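Local coordinates for protein probable glutamine synthetase (Pseudomonas aeruginosa, PDB 4HPP) that is a probable member of the glutamine synthetase family, pairing an N-terminal domain with a catalytic domain that holds magnesium and glutamic acid in the model, at residues Ala282-Ser287 with Arg421-Leu426; Thr220-Leu225 with Met336-Cys341; Pro6-Ser11 with Arg77-Pro82. All coordinates share one frame; numbering follows the deposited sequence.

In the fold
Contacts 1 and 2 belong to the catalytic domain and are buried, whereas contact 3 lies at the surface of the N-terminal domain. The first two share a neighbourhood: their centres are about 13 Å apart, and Thr284 and Ser287 of contact 1 make probable hydrogen bonds to Thr339 and Asp337 of contact 2, so loop 282-287 is held between helix 410-427 and the turn after strand 330-336. Contact 3 stands well away, its centre about 34 Å from that of contact 1 and about 25 Å from that of contact 2. Chemistry follows place: one carboxylate receives a backbone N-H in contact 1, small apolar groups and a water meet in contact 2, and paired charges dominate contact 3.

Contact 1 of 3, residues Ala282-Ser287 with Arg421-Leu426; sequences APTAAS and RHELAL
Glu423 reaches from helix 410-427 to the loop 282-287 and receives the backbone N-H of Ala285. The bond is nearly straight, with Ala285 N 3.1 Å from Glu423 OE1 and an angle of 168° at the hydrogen; it arrives on the syn side of the carboxylate, 32° out of its plane. A fully stretched side chain makes this possible: CG stands anti to the backbone N and the chain stays extended beyond it. The other oxygen, OE2, forms a salt bridge with Lys420, which also bonds Pro283 O, so neighbouring turns of one helix serve the same loop, and the lysine probably offsets the charge of the buried acid. Thr284 turns its carbon side to the glutamate, with CB 3.4 Å and CG2 3.7 Å from Glu423 OE1. Its chi1 of 58° sends OG1 elsewhere, to Thr339, while its backbone N bonds Ser287 OG at 3.2 Å. A branched threonine thus faces both ways, and the small methyl of Ala285 leaves the carboxylate room beside the peptide. The result is a helix-borne carboxylate fixing a loop between helices 261-281 and 288-291 of the glutamine synthetase catalytic domain.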
loop_
_atom_site.group_PDB
_atom_site.type_symbol
_atom_site.label_atom_id
_atom_site.label_comp_id
_atom_site.label_asym_id
_atom_site.label_seq_id
_atom_site.Cartn_x
_atom_site.Cartn_y
_atom_site.Cartn_z
ATOM N N ALA A 282 17.143 -6.859 -43.774
ATOM C CA ALA A 282 17.501 -7.590 -42.536
ATOM C C ALA A 282 18.868 -7.077 -42.070
ATOM O O ALA A 282 19.841 -7.817 -42.103
ATOM C CB ALA A 282 17.523 -9.100 -42.773
ATOM N N PRO A 283 18.930 -5.803 -41.625
ATOM C CA PRO A 283 20.142 -5.025 -41.645
ATOM C C PRO A 283 20.898 -5.059 -40.363
ATOM O O PRO A 283 21.816 -4.267 -40.205
ATOM C CB PRO A 283 19.621 -3.599 -41.811
ATOM C CG PRO A 283 18.196 -3.639 -41.351
ATOM C CD PRO A 283 17.868 -5.046 -40.961
ATOM N N THR A 284 20.525 -5.900 -39.419
ATOM C CA THR A 284 21.355 -5.902 -38.207
ATOM C C THR A 284 21.964 -7.265 -37.979
ATOM O O THR A 284 21.491 -8.282 -38.527
ATOM C CB THR A 284 20.606 -5.489 -36.926
ATOM O OG1 THR A 284 19.508 -6.371 -36.717
ATOM C CG2 THR A 284 20.103 -4.056 -37.019
ATOM N N ALA A 285 23.000 -7.279 -37.150
ATOM C CA ALA A 285 23.688 -8.529 -36.803
ATOM C C ALA A 285 22.684 -9.584 -36.269
ATOM O O ALA A 285 22.745 -10.757 -36.674
ATOM C CB ALA A 285 24.825 -8.260 -35.803
ATOM N N ALA A 286 21.744 -9.150 -35.409
ATOM C CA ALA A 286 20.693 -10.027 -34.867
ATOM C C ALA A 286 19.719 -10.527 -35.919
ATOM O O ALA A 286 18.952 -11.467 -35.644
ATOM C CB ALA A 286 19.930 -9.359 -33.729
ATOM N N SER A 287 19.751 -9.924 -37.117
ATOM C CA SER A 287 18.793 -10.291 -38.150
ATOM C C SER A 287 19.057 -11.701 -38.654
ATOM O O SER A 287 18.118 -12.424 -39.073
ATOM C CB SER A 287 18.796 -9.294 -39.293
ATOM O OG SER A 287 18.240 -8.054 -38.881
ATOM N N ARG A 421 29.578 -2.023 -40.824
ATOM C CA ARG A 421 30.878 -2.625 -40.483
ATOM C C ARG A 421 31.154 -2.404 -39.001
ATOM O O ARG A 421 31.588 -3.349 -38.237
ATOM C CB ARG A 421 32.003 -1.926 -41.283
ATOM C CG ARG A 421 32.107 -2.318 -42.748
ATOM C CD ARG A 421 32.170 -3.852 -42.905
ATOM N NE ARG A 421 31.902 -4.236 -44.293
ATOM C CZ ARG A 421 31.629 -5.470 -44.702
ATOM N NH1 ARG A 421 31.589 -6.463 -43.835
ATOM N NH2 ARG A 421 31.400 -5.703 -45.990
ATOM N N HIS A 422 30.892 -1.139 -38.624
ATOM C CA HIS A 422 31.122 -0.671 -37.299
ATOM C C HIS A 422 30.180 -1.329 -36.336
ATOM O O HIS A 422 30.581 -1.747 -35.221
ATOM C CB HIS A 422 31.066 0.835 -37.242
ATOM C CG HIS A 422 31.373 1.383 -35.871
ATOM N ND1 HIS A 422 31.031 2.629 -35.490
ATOM C CD2 HIS A 422 31.989 0.780 -34.764
ATOM C CE1 HIS A 422 31.414 2.814 -34.204
ATOM N NE2 HIS A 422 32.006 1.676 -33.772
ATOM N N GLU A 423 28.929 -1.477 -36.757
ATOM C CA GLU A 423 28.002 -2.224 -35.949
ATOM C C GLU A 423 28.552 -3.642 -35.772
ATOM O O GLU A 423 28.610 -4.145 -34.655
ATOM C CB GLU A 423 26.603 -2.237 -36.565
ATOM C CG GLU A 423 25.649 -3.096 -35.764
ATOM C CD GLU A 423 24.316 -3.328 -36.443
ATOM O OE1 GLU A 423 23.725 -4.397 -36.190
ATOM O OE2 GLU A 423 23.850 -2.448 -37.197
ATOM N N LEU A 424 28.982 -4.291 -36.851
ATOM C CA LEU A 424 29.467 -5.670 -36.677
ATOM C C LEU A 424 30.812 -5.757 -35.957
ATOM O O LEU A 424 31.014 -6.669 -35.151
ATOM C CB LEU A 424 29.356 -6.534 -37.944
ATOM C CG LEU A 424 30.145 -6.363 -39.224
ATOM C CD1 LEU A 424 31.393 -7.253 -39.222
ATOM C CD2 LEU A 424 29.239 -6.736 -40.390
ATOM N N ALA A 425 31.700 -4.784 -36.170
ATOM C CA ALA A 425 32.859 -4.662 -35.251
ATOM C C ALA A 425 32.336 -4.708 -33.822
ATOM O O ALA A 425 32.783 -5.544 -33.032
ATOM C CB ALA A 425 33.705 -3.396 -35.465
ATOM N N LEU A 426 31.368 -3.858 -33.475
ATOM C CA LEU A 426 31.046 -3.757 -32.060
ATOM C C LEU A 426 30.518 -5.056 -31.471
ATOM O O LEU A 426 30.497 -5.216 -30.247
ATOM C CB LEU A 426 30.124 -2.588 -31.761
ATOM C CG LEU A 426 30.747 -1.199 -31.940
ATOM C CD1 LEU A 426 29.637 -0.161 -32.170
ATOM C CD2 LEU A 426 31.649 -0.859 -30.740
#

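Contact 2 of 3, residues Thr220-Leu225 with Met336-Cys341; sequences TCFAPL and MDATTC
Pro224 presses its ring against the turn that follows strand 330-336, and here the packing is tight: Pro224 CD lies 3.2 Å from the methyl Thr339 CG2, the two side chains meeting at about a right angle, and Pro224 CG lies 3.5 Å from Asp337 CG. The rigid ring offers a compact apolar surface, and the threonine answers with carbon because its CG2 stands beside its own backbone N, anti to the carbonyl carbon.

Asp337 can accept this neighbour since its carboxylate has polar work to do elsewhere. With chi1 at 61° the group folds back over its own turn, where OD2 takes Thr339 N at 3.1 Å through its anti lone pair, an Asx turn set within the type I turn from Asp337 to Thr340. OD1 is bonded by Ser287. Thr340 OG1 closes the loop further by donating to Asp337 O at 2.9 Å.

The side toward Phe222 is looser. Phe222 CB touches Ala338 CB at 3.6 Å, but beyond this first contact the ring leads away from the turn, toward Phe134 and its cation-pi partner Arg210. Between the backbones sits a water, which donates to Phe222 O at 2.7 Å and accepts from Ala338 N at 2.6 Å; the small alanine fits next to this bridge.

Ala223 O and the backbone of Pro224 bond Asn233, a residue of the glutamic acid pocket. This is consistent with a second-shell role: carbon packing by Pro224 and one water probably help to place that backbone, while the turn's polar groups are met partly within it and partly by loop 282-287 and the water.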
loop_
_atom_site.group_PDB
_atom_site.type_symbol
_atom_site.label_atom_id
_atom_site.label_comp_id
_atom_site.label_asym_id
_atom_site.label_seq_id
_atom_site.Cartn_x
_atom_site.Cartn_y
_atom_site.Cartn_z
ATOM N N THR A 220 7.609 -3.556 -24.985
ATOM C CA THR A 220 7.576 -4.316 -26.197
ATOM C C THR A 220 8.973 -4.730 -26.667
ATOM O O THR A 220 9.992 -4.066 -26.406
ATOM C CB THR A 220 6.924 -3.513 -27.311
ATOM O OG1 THR A 220 7.577 -2.262 -27.391
ATOM C CG2 THR A 220 5.472 -3.262 -27.027
ATOM N N CYS A 221 9.029 -5.797 -27.435
ATOM C CA CYS A 221 10.252 -6.088 -28.138
ATOM C C CYS A 221 9.905 -6.422 -29.567
ATOM O O CYS A 221 9.079 -7.341 -29.788
ATOM C CB CYS A 221 11.028 -7.250 -27.443
ATOM S SG CYS A 221 12.482 -7.800 -28.372
ATOM N N PHE A 222 10.533 -5.710 -30.524
ATOM C CA PHE A 222 10.428 -5.964 -31.963
ATOM C C PHE A 222 11.701 -6.595 -32.558
ATOM O O PHE A 222 11.825 -6.764 -33.787
ATOM C CB PHE A 222 10.182 -4.675 -32.718
ATOM C CG PHE A 222 8.813 -4.067 -32.515
ATOM C CD1 PHE A 222 7.940 -3.954 -33.565
ATOM C CD2 PHE A 222 8.421 -3.576 -31.291
ATOM C CE1 PHE A 222 6.697 -3.417 -33.390
ATOM C CE2 PHE A 222 7.174 -3.009 -31.128
ATOM C CZ PHE A 222 6.318 -2.928 -32.173
ATOM N N ALA A 223 12.687 -6.895 -31.725
ATOM C CA ALA A 223 13.960 -7.433 -32.269
ATOM C C ALA A 223 13.631 -8.660 -33.094
ATOM O O ALA A 223 12.662 -9.369 -32.771
ATOM C CB ALA A 223 14.911 -7.820 -31.150
ATOM N N PRO A 224 14.416 -8.915 -34.164
ATOM C CA PRO A 224 14.128 -10.131 -34.930
ATOM C C PRO A 224 14.042 -11.375 -34.034
ATOM O O PRO A 224 13.137 -12.190 -34.252
ATOM C CB PRO A 224 15.295 -10.240 -35.954
ATOM C CG PRO A 224 15.975 -8.918 -35.955
ATOM C CD PRO A 224 15.528 -8.132 -34.737
ATOM N N LEU A 225 14.951 -11.530 -33.059
ATOM C CA LEU A 225 14.835 -12.649 -32.110
ATOM C C LEU A 225 14.693 -12.143 -30.670
ATOM O O LEU A 225 15.660 -11.618 -30.066
ATOM C CB LEU A 225 15.988 -13.662 -32.261
ATOM C CG LEU A 225 15.796 -14.923 -31.402
ATOM C CD1 LEU A 225 14.695 -15.845 -31.942
ATOM C CD2 LEU A 225 17.100 -15.696 -31.240
ATOM N N MET A 336 12.351 -9.569 -43.820
ATOM C CA MET A 336 12.364 -8.206 -43.325
ATOM C C MET A 336 12.017 -8.264 -41.866
ATOM O O MET A 336 11.297 -9.173 -41.456
ATOM C CB MET A 336 11.398 -7.347 -44.104
ATOM C CG MET A 336 11.583 -5.883 -43.777
ATOM S SD MET A 336 10.380 -4.807 -44.585
ATOM C CE MET A 336 11.109 -4.535 -46.231
ATOM N N ASP A 337 12.606 -7.361 -41.077
ATOM C CA ASP A 337 12.389 -7.322 -39.634
ATOM C C ASP A 337 12.314 -5.869 -39.143
ATOM O O ASP A 337 12.463 -4.914 -39.966
ATOM C CB ASP A 337 13.407 -8.180 -38.873
ATOM C CG ASP A 337 14.847 -7.735 -39.056
ATOM O OD1 ASP A 337 15.678 -8.573 -39.494
ATOM O OD2 ASP A 337 15.186 -6.583 -38.723
ATOM N N ALA A 338 12.019 -5.664 -37.854
ATOM C CA ALA A 338 11.796 -4.275 -37.375
ATOM C C ALA A 338 13.065 -3.473 -37.039
ATOM O O ALA A 338 12.970 -2.304 -36.623
ATOM C CB ALA A 338 10.846 -4.267 -36.216
ATOM N N THR A 339 14.251 -4.085 -37.191
ATOM C CA THR A 339 15.503 -3.357 -37.009
ATOM C C THR A 339 15.763 -2.488 -38.238
ATOM O O THR A 339 16.676 -1.659 -38.246
ATOM C CB THR A 339 16.732 -4.282 -36.785
ATOM O OG1 THR A 339 16.932 -5.081 -37.945
ATOM C CG2 THR A 339 16.520 -5.176 -35.617
ATOM N N THR A 340 14.949 -2.649 -39.272
ATOM C CA THR A 340 15.065 -1.746 -40.450
ATOM C C THR A 340 14.605 -0.321 -40.251
ATOM O O THR A 340 13.986 0.001 -39.262
ATOM C CB THR A 340 14.214 -2.226 -41.626
ATOM O OG1 THR A 340 12.844 -2.310 -41.202
ATOM C CG2 THR A 340 14.750 -3.553 -42.089
ATOM N N CYS A 341 14.951 0.528 -41.215
ATOM C CA CYS A 341 14.341 1.836 -41.384
ATOM C C CYS A 341 13.195 1.748 -42.442
ATOM O O CYS A 341 13.440 1.722 -43.630
ATOM C CB CYS A 341 15.416 2.887 -41.716
ATOM S SG CYS A 341 14.730 4.371 -42.503
HETATM O O HOH W 1 11.462 -7.702 -36.259
#

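Contact 3 of 3, residues Pro6-Ser11 with Arg77-Pro82; sequences PVRLVS and RVEQGP
Arg8 and Glu79 pair their charged ends across a gap of 10.3 Å between Arg8 CA and Glu79 CA, a span suited to the longest of the basic side chains. From CB onward Arg8 is stretched: CG stands anti to the backbone N (chi1 170°), and the chain runs straight through CD to NE; the side chain also packs on Ala88. At NE it gives a salt bridge to Asp90.

That aspartate belongs to strand 89-97, which in the N-terminal sheet runs between strands 9-15 and 66-78. Arg8 stands just ahead of the first of these and Glu79 just beyond the end of the last, so the arginine ties together parts of the chain served by three neighbouring strands. With Arg77, the two form a salt-bridge network in which both arginines share the one glutamate.

Beyond NE, the guanidinium meets the carboxylate edge to edge, with their planes 20° apart. Arg8 CZ lies 3.2 Å from Glu79 OE2. NH1 bonds Glu79 OE1 at 2.6 Å, nearly straight at 168°, reaching it on the syn side. NH2 faces Glu79 OE2, and though the modelled 2.4 Å is too short to be trusted in detail, the salt bridge is plain. NH2 also lies 3.4 Å from Arg77 CD.

Arg77, bent along its chain, forms its salt bridge through NH1, which comes to within 3.3 Å of Glu79 OE2 from above the carboxylate plane.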
loop_
_atom_site.group_PDB
_atom_site.type_symbol
_atom_site.label_atom_id
_atom_site.label_comp_id
_atom_site.label_asym_id
_atom_site.label_seq_id
_atom_site.Cartn_x
_atom_site.Cartn_y
_atom_site.Cartn_z
ATOM N N PRO A 6 0.603 20.890 -17.960
ATOM C CA PRO A 6 1.890 20.644 -18.633
ATOM C C PRO A 6 1.844 21.108 -20.074
ATOM O O PRO A 6 0.789 21.068 -20.711
ATOM C CB PRO A 6 2.024 19.125 -18.593
ATOM C CG PRO A 6 0.871 18.607 -17.793
ATOM C CD PRO A 6 0.189 19.741 -17.136
ATOM N N VAL A 7 2.943 21.604 -20.600
ATOM C CA VAL A 7 2.906 22.098 -21.971
ATOM C C VAL A 7 2.824 20.896 -22.918
ATOM O O VAL A 7 3.386 19.845 -22.637
ATOM C CB VAL A 7 4.061 23.149 -22.239
ATOM C CG1 VAL A 7 4.381 23.354 -23.698
ATOM C CG2 VAL A 7 3.696 24.522 -21.664
ATOM N N ARG A 8 2.074 21.003 -24.002
ATOM C CA ARG A 8 2.072 19.956 -24.987
ATOM C C ARG A 8 3.277 20.222 -25.865
ATOM O O ARG A 8 3.397 21.332 -26.421
ATOM C CB ARG A 8 0.780 19.987 -25.805
ATOM C CG ARG A 8 0.803 19.071 -27.036
ATOM C CD ARG A 8 -0.528 19.195 -27.735
ATOM N NE ARG A 8 -0.767 18.263 -28.830
ATOM C CZ ARG A 8 -1.760 17.366 -28.850
ATOM N NH1 ARG A 8 -2.577 17.257 -27.811
ATOM N NH2 ARG A 8 -1.945 16.571 -29.915
ATOM N N LEU A 9 4.162 19.214 -25.966
ATOM C CA LEU A 9 5.347 19.256 -26.844
ATOM C C LEU A 9 5.089 18.567 -28.203
ATOM O O LEU A 9 4.429 17.537 -28.284
ATOM C CB LEU A 9 6.570 18.685 -26.130
ATOM C CG LEU A 9 6.746 19.376 -24.743
ATOM C CD1 LEU A 9 7.805 18.679 -23.866
ATOM C CD2 LEU A 9 7.071 20.891 -24.813
ATOM N N VAL A 10 5.585 19.165 -29.282
ATOM C CA VAL A 10 5.500 18.530 -30.560
ATOM C C VAL A 10 6.902 18.083 -30.945
ATOM O O VAL A 10 7.835 18.874 -30.856
ATOM C CB VAL A 10 4.918 19.503 -31.623
ATOM C CG1 VAL A 10 4.982 18.834 -32.975
ATOM C CG2 VAL A 10 3.472 19.814 -31.280
ATOM N N SER A 11 7.063 16.830 -31.349
ATOM C CA SER A 11 8.343 16.408 -31.876
ATOM C C SER A 11 8.455 16.437 -33.398
ATOM O O SER A 11 7.513 16.143 -34.093
ATOM C CB SER A 11 8.689 15.010 -31.367
ATOM O OG SER A 11 9.309 15.046 -30.088
ATOM N N ARG A 77 -1.111 12.334 -34.091
ATOM C CA ARG A 77 -1.684 12.937 -32.902
ATOM C C ARG A 77 -2.410 11.836 -32.183
ATOM O O ARG A 77 -3.472 11.426 -32.646
ATOM C CB ARG A 77 -2.770 13.989 -33.267
ATOM C CG ARG A 77 -2.405 15.363 -33.846
ATOM C CD ARG A 77 -3.301 16.346 -33.077
ATOM N NE ARG A 77 -4.088 17.347 -33.839
ATOM C CZ ARG A 77 -4.851 18.325 -33.295
ATOM N NH1 ARG A 77 -4.959 18.488 -31.964
ATOM N NH2 ARG A 77 -5.529 19.163 -34.083
ATOM N N VAL A 78 -1.882 11.364 -31.055
ATOM C CA VAL A 78 -2.645 10.441 -30.194
ATOM C C VAL A 78 -2.901 11.231 -28.934
ATOM O O VAL A 78 -1.970 11.488 -28.144
ATOM C CB VAL A 78 -1.857 9.155 -29.804
ATOM C CG1 VAL A 78 -2.681 8.259 -28.872
ATOM C CG2 VAL A 78 -1.246 8.423 -31.042
ATOM N N GLU A 79 -4.162 11.621 -28.741
ATOM C CA GLU A 79 -4.521 12.507 -27.652
ATOM C C GLU A 79 -4.644 11.727 -26.378
ATOM O O GLU A 79 -4.304 12.220 -25.306
ATOM C CB GLU A 79 -5.817 13.249 -27.981
ATOM C CG GLU A 79 -5.678 14.055 -29.293
ATOM C CD GLU A 79 -4.813 15.320 -29.130
ATOM O OE1 GLU A 79 -4.679 15.780 -27.981
ATOM O OE2 GLU A 79 -4.243 15.860 -30.126
ATOM N N GLN A 80 -5.118 10.492 -26.464
ATOM C CA GLN A 80 -5.324 9.761 -25.217
ATOM C C GLN A 80 -4.900 8.336 -25.293
ATOM O O GLN A 80 -5.228 7.644 -26.274
ATOM C CB GLN A 80 -6.770 9.787 -24.851
ATOM C CG GLN A 80 -7.073 10.877 -23.854
ATOM C CD GLN A 80 -8.546 11.078 -23.769
ATOM O OE1 GLN A 80 -9.149 11.547 -24.726
ATOM N NE2 GLN A 80 -9.149 10.668 -22.655
ATOM N N GLY A 81 -4.191 7.884 -24.264
ATOM C CA GLY A 81 -3.831 6.477 -24.197
ATOM C C GLY A 81 -4.288 5.905 -22.882
ATOM O O GLY A 81 -5.035 6.553 -22.157
ATOM N N PRO A 82 -3.791 4.709 -22.546
ATOM C CA PRO A 82 -4.195 3.975 -21.365
ATOM C C PRO A 82 -4.102 4.766 -20.053
ATOM O O PRO A 82 -4.902 4.567 -19.131
ATOM C CB PRO A 82 -3.242 2.780 -21.354
ATOM C CG PRO A 82 -2.522 2.792 -22.671
ATOM C CD PRO A 82 -3.086 3.866 -23.512
#